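Local coordinates for fimbrial subunit CupB6 (Pseudomonas aeruginosa, PDB 5CYL), which probably serves as the adhesive tip subunit of a chaperone-usher pilus, with likely roles in attachment and biofilm formation, at residues S11-K16 / F44-P49; T151-A156 / P185-G190; V286-L291 / P315-Y320. All blocks are in the same frame, centred on the assembly; numbering follows the deposited sequence.

The three contacts are antiparallel strand pairings in a chain that runs as two beta-rich halves. Contacts 1 and 2 share the N-terminal half, with centres 14 Å apart, and belong to two different sheets whose inner side chains meet: the Phe12 and Tyr186 rings lie nearly parallel, CD2 to CD2 at 3.6 Å. Contact 3 stands about 60 Å from contact 2, centre to centre, in the C-terminal, pilin-like half. Contact 1 is a surface pairing with Phe44 and polar side chains outside. Contact 2 is partly buried, leucines and Tyr186 inside, a Trp-Pro CH-pi contact and an Asn-Ser hydrogen bond outside. Contact 3, largely buried, relies on backbone bonds and small or aliphatic side chains.

Contact 1 of 3, residues S11-K16 / F44-P49; sequences SFDNGK and FLNYKP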
# COMPACT_ATOMS: atom_id res chain seq x y z
N SER A 11 0.79 -28.86 -23.66
CA SER A 11 -0.01 -28.31 -22.58
C SER A 11 0.92 -27.75 -21.50
O SER A 11 2.05 -28.25 -21.28
CB SER A 11 -0.95 -29.36 -22.00
OG SER A 11 -0.30 -30.10 -21.00
N PHE A 12 0.45 -26.74 -20.79
CA PHE A 12 1.25 -26.11 -19.75
C PHE A 12 0.64 -26.47 -18.42
O PHE A 12 -0.58 -26.37 -18.30
CB PHE A 12 1.20 -24.62 -19.93
CG PHE A 12 2.19 -24.08 -20.91
CD1 PHE A 12 3.52 -23.92 -20.54
CD2 PHE A 12 1.77 -23.60 -22.15
CE1 PHE A 12 4.44 -23.38 -21.44
CE2 PHE A 12 2.67 -23.04 -23.05
CZ PHE A 12 4.02 -22.92 -22.69
N ASP A 13 1.43 -26.88 -17.44
CA ASP A 13 0.85 -27.24 -16.13
C ASP A 13 1.65 -26.72 -14.97
O ASP A 13 2.86 -26.61 -15.05
CB ASP A 13 0.68 -28.75 -16.01
CG ASP A 13 -0.37 -29.32 -16.98
OD1 ASP A 13 -1.57 -29.01 -16.87
OD2 ASP A 13 0.02 -30.10 -17.86
N ASN A 14 0.96 -26.42 -13.87
CA ASN A 14 1.56 -25.78 -12.69
C ASN A 14 2.55 -26.65 -11.96
O ASN A 14 2.32 -27.85 -11.82
CB ASN A 14 0.47 -25.38 -11.70
CG ASN A 14 -0.39 -24.22 -12.18
OD1 ASN A 14 -0.04 -23.47 -13.10
ND2 ASN A 14 -1.54 -24.05 -11.54
N GLY A 15 3.65 -26.04 -11.52
CA GLY A 15 4.65 -26.75 -10.72
C GLY A 15 4.39 -26.50 -9.25
O GLY A 15 3.26 -26.20 -8.87
N LYS A 16 5.44 -26.63 -8.43
CA LYS A 16 5.38 -26.21 -7.02
C LYS A 16 5.36 -24.67 -7.05
O LYS A 16 6.20 -24.07 -7.71
CB LYS A 16 6.58 -26.75 -6.20
N PHE A 44 5.38 -26.81 -15.99
CA PHE A 44 5.69 -28.02 -16.76
C PHE A 44 5.14 -27.90 -18.18
O PHE A 44 3.93 -27.61 -18.38
CB PHE A 44 5.09 -29.24 -16.09
CG PHE A 44 5.80 -29.66 -14.85
CD1 PHE A 44 7.14 -30.01 -14.88
CD2 PHE A 44 5.10 -29.79 -13.65
CE1 PHE A 44 7.78 -30.45 -13.73
CE2 PHE A 44 5.73 -30.22 -12.48
CZ PHE A 44 7.08 -30.54 -12.52
N LEU A 45 6.00 -28.13 -19.15
CA LEU A 45 5.53 -28.22 -20.53
C LEU A 45 5.47 -29.70 -21.00
O LEU A 45 6.47 -30.38 -21.06
CB LEU A 45 6.39 -27.35 -21.43
CG LEU A 45 5.95 -27.20 -22.89
CD1 LEU A 45 4.44 -27.02 -23.09
CD2 LEU A 45 6.71 -26.04 -23.53
N ASN A 46 4.27 -30.17 -21.31
CA ASN A 46 4.06 -31.56 -21.72
C ASN A 46 3.57 -31.68 -23.15
O ASN A 46 2.73 -30.91 -23.63
CB ASN A 46 3.13 -32.24 -20.74
CG ASN A 46 3.65 -32.16 -19.33
OD1 ASN A 46 4.84 -32.25 -19.12
ND2 ASN A 46 2.77 -31.96 -18.35
N TYR A 47 4.16 -32.65 -23.83
CA TYR A 47 3.86 -32.89 -25.24
C TYR A 47 4.14 -34.34 -25.47
O TYR A 47 4.87 -34.97 -24.71
CB TYR A 47 4.76 -32.04 -26.12
CG TYR A 47 6.23 -32.34 -25.91
CD1 TYR A 47 6.85 -31.99 -24.72
CD2 TYR A 47 7.00 -32.95 -26.89
CE1 TYR A 47 8.20 -32.24 -24.51
CE2 TYR A 47 8.34 -33.21 -26.68
CZ TYR A 47 8.94 -32.85 -25.49
OH TYR A 47 10.27 -33.08 -25.28
N LYS A 48 3.56 -34.89 -26.52
CA LYS A 48 3.82 -36.30 -26.85
C LYS A 48 4.80 -36.33 -27.97
O LYS A 48 4.57 -35.61 -28.96
CB LYS A 48 2.57 -37.04 -27.27
N PRO A 49 5.91 -37.11 -27.82
CA PRO A 49 6.79 -37.09 -28.96
C PRO A 49 6.30 -38.03 -30.05
O PRO A 49 5.56 -39.00 -29.80
CB PRO A 49 8.14 -37.56 -28.39
CG PRO A 49 7.97 -37.69 -26.91
CD PRO A 49 6.50 -37.90 -26.72
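Phe44 pairs with Asp13 through two backbone bonds, Phe44 N to Asp13 O at 2.7 Å and Asp13 N to Phe44 O at 2.8 Å. Its side chain lies on the same face of the sheet as Asp13, and the ring reaches past Asp13 to Gly15, where Phe44 CE2 comes 4.0 Å from Gly15 CA. Leu45 turns to the other face with Phe12. Its CG is anti to the backbone N (chi1 -173°), and the branch CD1 sits over the centre of the Phe12 ring, 3.9 Å above its plane, only 9° off the ring normal: a CH-pi contact. On the inner side Phe12 also touches Leu154 and Ala156, and Leu45 touches Ala156. Asn46 returns to the outer face and closes a second pair of backbone bonds with Ser11; the one from Asn46 N to Ser11 O is nearly straight, at 2.9 Å. From the side chain, Asn46 ND2 makes a weak, long bond of 3.4 Å to Asp13 OD2, which also accepts a weak bond from Ser11 OG. Asn46 OD1 is taken by Ser118 OG, so the amide joins three strands. Phe12 and Leu45 point inward, while Ser11, Asp13, Asn46 and the exposed Phe44 line the outer face, as in a sheet of a beta sandwich, with strand 151-160 of the facing sheet beneath it.

Contact 2 of 3, residues T151-A156 / P185-G190; sequences TLNLWA and PYSLIG
Trp155 carries Pro185 on one face of its indole: Pro185 CB lies over the centre of the six-membered ring, 3.3 Å above the plane and 5° off the normal, a CH-pi contact. Strands 151-160 and 185-189, which bring the two together, are antiparallel neighbours in a four-stranded sheet of the N-terminal beta sandwich, 185-189 forming its border within the chain. CG and CD of the proline spread over the outer part of the same ring, and the indole NE1 has a weak hydrogen bond to Asn63 OD1. The Tyr186 ring is met obliquely by the tip of Leu154, Leu154 CD1 to Tyr186 CD2 at 4.1 Å; with CG anti to the backbone N (chi1 179°), the phenol runs beside the leucine, both pointing the same way, on the face turned to the other sheet. Leu152 and Leu188, and next Leu154 and Tyr186, are hydrogen-bonded pairs, each joined by two backbone bonds; Leu152 N to Leu188 O is 2.7 Å and Tyr186 N to Leu154 O is 2.8 Å. Their side chains form the inner face. Leu152 and Leu188 lie side by side, CD2 to CD1 at 4.1 Å, while Leu154 and Leu188 also reach Ile196 and Leu154 extends to Leu43 of the opposing sheet. The opposite face carries Trp155, Pro185, Asn153 and Ser187. There the Asn153 amide is gripped at both ends: ND2 donates to Asn63 OD1 and Ser65 OG on strand 56-65, whereas across the non-hydrogen-bonded pair Ser187 OG donates to Asn153 OD1 at 2.8 Å, in the carbonyl plane and on a lone pair.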
# COMPACT_ATOMS: atom_id res chain seq x y z
N THR A 151 -4.19 -9.41 -21.81
CA THR A 151 -4.07 -10.86 -21.65
C THR A 151 -2.65 -11.34 -21.91
O THR A 151 -1.98 -10.89 -22.83
CB THR A 151 -5.05 -11.65 -22.55
OG1 THR A 151 -4.96 -11.19 -23.89
CG2 THR A 151 -6.47 -11.45 -22.08
N LEU A 152 -2.19 -12.26 -21.06
CA LEU A 152 -0.86 -12.86 -21.18
C LEU A 152 -0.89 -14.18 -22.00
O LEU A 152 -1.49 -15.17 -21.56
CB LEU A 152 -0.30 -13.17 -19.77
CG LEU A 152 1.08 -13.88 -19.78
CD1 LEU A 152 2.09 -12.93 -20.43
CD2 LEU A 152 1.55 -14.34 -18.39
N ASN A 153 -0.19 -14.20 -23.13
CA ASN A 153 -0.15 -15.40 -23.98
C ASN A 153 1.20 -16.09 -23.99
O ASN A 153 2.21 -15.49 -24.31
CB ASN A 153 -0.54 -15.04 -25.40
CG ASN A 153 -1.76 -14.15 -25.45
OD1 ASN A 153 -2.90 -14.61 -25.29
ND2 ASN A 153 -1.54 -12.89 -25.70
N LEU A 154 1.19 -17.35 -23.59
CA LEU A 154 2.37 -18.19 -23.68
C LEU A 154 2.20 -19.13 -24.86
O LEU A 154 1.20 -19.82 -24.98
CB LEU A 154 2.56 -18.98 -22.39
CG LEU A 154 2.59 -18.14 -21.11
CD1 LEU A 154 2.85 -18.99 -19.88
CD2 LEU A 154 3.65 -17.05 -21.22
N TRP A 155 3.19 -19.18 -25.72
CA TRP A 155 3.14 -20.07 -26.88
C TRP A 155 4.19 -21.16 -26.82
O TRP A 155 5.39 -20.86 -26.84
CB TRP A 155 3.35 -19.27 -28.15
CG TRP A 155 2.37 -18.16 -28.33
CD1 TRP A 155 2.31 -17.00 -27.63
CD2 TRP A 155 1.32 -18.10 -29.30
NE1 TRP A 155 1.30 -16.20 -28.11
CE2 TRP A 155 0.67 -16.86 -29.13
CE3 TRP A 155 0.86 -18.97 -30.29
CZ2 TRP A 155 -0.41 -16.46 -29.92
CZ3 TRP A 155 -0.21 -18.58 -31.08
CH2 TRP A 155 -0.85 -17.34 -30.89
N ALA A 156 3.79 -22.42 -26.78
CA ALA A 156 4.75 -23.52 -27.10
C ALA A 156 4.58 -23.94 -28.55
O ALA A 156 3.54 -24.44 -28.91
CB ALA A 156 4.53 -24.71 -26.21
N PRO A 185 -2.03 -21.06 -28.63
CA PRO A 185 -1.50 -20.38 -27.45
C PRO A 185 -2.17 -20.76 -26.14
O PRO A 185 -3.26 -21.28 -26.14
CB PRO A 185 -1.80 -18.91 -27.75
CG PRO A 185 -3.07 -18.98 -28.52
CD PRO A 185 -2.95 -20.20 -29.40
N TYR A 186 -1.50 -20.47 -25.03
CA TYR A 186 -2.06 -20.52 -23.69
C TYR A 186 -2.28 -19.10 -23.20
O TYR A 186 -1.31 -18.38 -22.96
CB TYR A 186 -1.05 -21.18 -22.78
CG TYR A 186 -1.42 -21.31 -21.34
CD1 TYR A 186 -2.74 -21.42 -20.94
CD2 TYR A 186 -0.43 -21.44 -20.38
CE1 TYR A 186 -3.06 -21.63 -19.60
CE2 TYR A 186 -0.73 -21.64 -19.04
CZ TYR A 186 -2.04 -21.75 -18.66
OH TYR A 186 -2.31 -21.93 -17.33
N SER A 187 -3.54 -18.70 -23.09
CA SER A 187 -3.86 -17.31 -22.78
C SER A 187 -4.38 -17.14 -21.36
O SER A 187 -5.27 -17.85 -20.93
CB SER A 187 -4.86 -16.75 -23.78
OG SER A 187 -4.39 -16.96 -25.09
N LEU A 188 -3.80 -16.20 -20.64
CA LEU A 188 -4.20 -15.91 -19.26
C LEU A 188 -4.76 -14.50 -19.18
O LEU A 188 -4.16 -13.55 -19.65
CB LEU A 188 -3.02 -16.07 -18.30
CG LEU A 188 -2.44 -17.47 -18.15
CD1 LEU A 188 -1.04 -17.40 -17.56
CD2 LEU A 188 -3.32 -18.31 -17.26
N ILE A 189 -5.93 -14.38 -18.57
CA ILE A 189 -6.61 -13.09 -18.45
C ILE A 189 -6.85 -12.70 -17.00
O ILE A 189 -7.24 -13.53 -16.18
CB ILE A 189 -7.94 -13.09 -19.21
CG1 ILE A 189 -7.86 -13.97 -20.44
CG2 ILE A 189 -8.32 -11.67 -19.62
CD1 ILE A 189 -9.10 -13.97 -21.31
N GLY A 190 -6.62 -11.43 -16.70
CA GLY A 190 -6.91 -10.89 -15.37
C GLY A 190 -6.14 -11.54 -14.25
O GLY A 190 -4.89 -11.59 -14.30

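Contact 3 of 3, residues V286-L291 / P315-Y320; sequences VVKNGL and PLSAAY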
# COMPACT_ATOMS: atom_id res chain seq x y z
N VAL A 286 -7.68 26.02 25.93
CA VAL A 286 -7.37 26.01 24.50
C VAL A 286 -6.13 25.17 24.18
O VAL A 286 -5.13 25.28 24.87
CB VAL A 286 -7.20 27.42 23.91
CG1 VAL A 286 -8.56 28.07 23.74
CG2 VAL A 286 -6.32 28.27 24.77
N VAL A 287 -6.16 24.36 23.12
CA VAL A 287 -5.01 23.57 22.72
C VAL A 287 -4.55 23.95 21.32
O VAL A 287 -5.32 23.92 20.34
CB VAL A 287 -5.31 22.08 22.73
CG1 VAL A 287 -4.02 21.27 22.62
CG2 VAL A 287 -6.04 21.73 23.99
N LYS A 288 -3.26 24.26 21.22
CA LYS A 288 -2.72 24.71 19.97
C LYS A 288 -1.90 23.63 19.22
O LYS A 288 -0.98 23.05 19.78
CB LYS A 288 -1.89 25.93 20.22
CG LYS A 288 -1.29 26.45 18.96
CD LYS A 288 -0.11 27.29 19.34
CE LYS A 288 0.31 28.09 18.16
NZ LYS A 288 1.42 29.02 18.50
N ASN A 289 -2.25 23.39 17.95
CA ASN A 289 -1.60 22.42 17.07
C ASN A 289 -0.27 23.03 16.61
O ASN A 289 -0.23 24.08 15.98
CB ASN A 289 -2.53 22.05 15.90
CG ASN A 289 -1.89 21.15 14.84
OD1 ASN A 289 -0.68 21.20 14.55
ND2 ASN A 289 -2.71 20.33 14.23
N GLY A 290 0.82 22.34 16.95
CA GLY A 290 2.17 22.82 16.67
C GLY A 290 2.47 22.91 15.19
O GLY A 290 3.17 23.84 14.75
N LEU A 291 1.93 21.96 14.42
CA LEU A 291 2.19 21.91 12.97
C LEU A 291 1.44 23.02 12.24
O LEU A 291 2.02 23.85 11.54
CB LEU A 291 1.79 20.55 12.43
CG LEU A 291 2.28 19.36 13.27
CD1 LEU A 291 1.55 18.12 12.82
CD2 LEU A 291 3.77 19.14 13.20
N PRO A 315 2.30 17.47 17.82
CA PRO A 315 2.79 18.36 18.87
C PRO A 315 1.68 19.29 19.36
O PRO A 315 0.95 19.86 18.55
CB PRO A 315 3.91 19.14 18.20
CG PRO A 315 3.63 19.05 16.72
CD PRO A 315 3.02 17.67 16.55
N LEU A 316 1.54 19.43 20.68
CA LEU A 316 0.45 20.21 21.25
C LEU A 316 0.89 21.06 22.44
O LEU A 316 1.83 20.71 23.15
CB LEU A 316 -0.69 19.30 21.68
CG LEU A 316 -1.42 18.50 20.60
CD1 LEU A 316 -2.25 17.39 21.21
CD2 LEU A 316 -2.32 19.39 19.76
N SER A 317 0.20 22.17 22.64
CA SER A 317 0.37 23.00 23.83
C SER A 317 -1.01 23.40 24.35
O SER A 317 -1.94 23.59 23.58
CB SER A 317 1.23 24.23 23.54
OG SER A 317 0.47 25.23 22.90
N ALA A 318 -1.14 23.52 25.66
CA ALA A 318 -2.43 23.83 26.27
C ALA A 318 -2.35 24.94 27.32
O ALA A 318 -1.32 25.12 27.96
CB ALA A 318 -3.03 22.58 26.88
N ALA A 319 -3.44 25.69 27.46
CA ALA A 319 -3.52 26.75 28.45
C ALA A 319 -4.96 27.03 28.82
O ALA A 319 -5.89 26.62 28.12
CB ALA A 319 -2.85 28.02 27.97
N TYR A 320 -5.14 27.67 29.97
CA TYR A 320 -6.44 28.20 30.36
C TYR A 320 -6.78 29.46 29.54
O TYR A 320 -5.90 30.27 29.23
CB TYR A 320 -6.42 28.54 31.84
CG TYR A 320 -6.51 27.31 32.69
CD1 TYR A 320 -7.65 26.49 32.62
CD2 TYR A 320 -5.50 26.96 33.56
CE1 TYR A 320 -7.76 25.35 33.39
CE2 TYR A 320 -5.59 25.81 34.33
CZ TYR A 320 -6.71 25.01 34.24
OH TYR A 320 -6.84 23.88 35.05
O HOH W 1 1.69 23.75 20.39
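Val286 and Ala319, and two residues on Lys288 and Ser317, are the hydrogen-bonded pairs of this antiparallel contact, between strands 283-289 and 311-322. Val286 N reaches Ala319 O at 2.9 Å and Lys288 N reaches Ser317 O at 2.8 Å, while the two return bonds are somewhat longer, with Ser317 N to Lys288 O at 3.2 Å. A fifth bond follows where the chain leaves the strand: Gly290 N donates to Pro315 O at 3.0 Å, coming from above the carbonyl plane, 39° out of it, as the backbone begins to turn. Polar side chains play a smaller part. A water donates to Lys288 O at 2.8 Å and makes a weak bond with Ser317 OG, which also has a weak bond with Glu238 OE2; thus the carbonyl of Lys288 serves both a neighbouring strand and the water. The extended Lys288 chain leads away from the pairing, its NZ making a weak hydrogen bond to Gln293 OE1, and Asn289 OD1 accepts from Asp292 N, holding the turn after the strand. Apolar contacts fall in two places, the middle of the pairing and the turn after it. In the middle, Val287 and Leu316 come together on one face: with Val287 CG1 anti to the backbone N (chi1 -167°), this methyl meets Leu316 CD2 at 3.8 Å, and Phe241 touches both residues and Ala318. At the turn, Leu291 folds back at about a right angle to Pro315, its CD2 3.5 Å from Pro315 CG. Strand 311-322 is flanked here by 283-289 and, through Leu316 and Ala318, by 239-245, a central strand in a beta sheet consistent with the immunoglobulin-like fold of pilin domains.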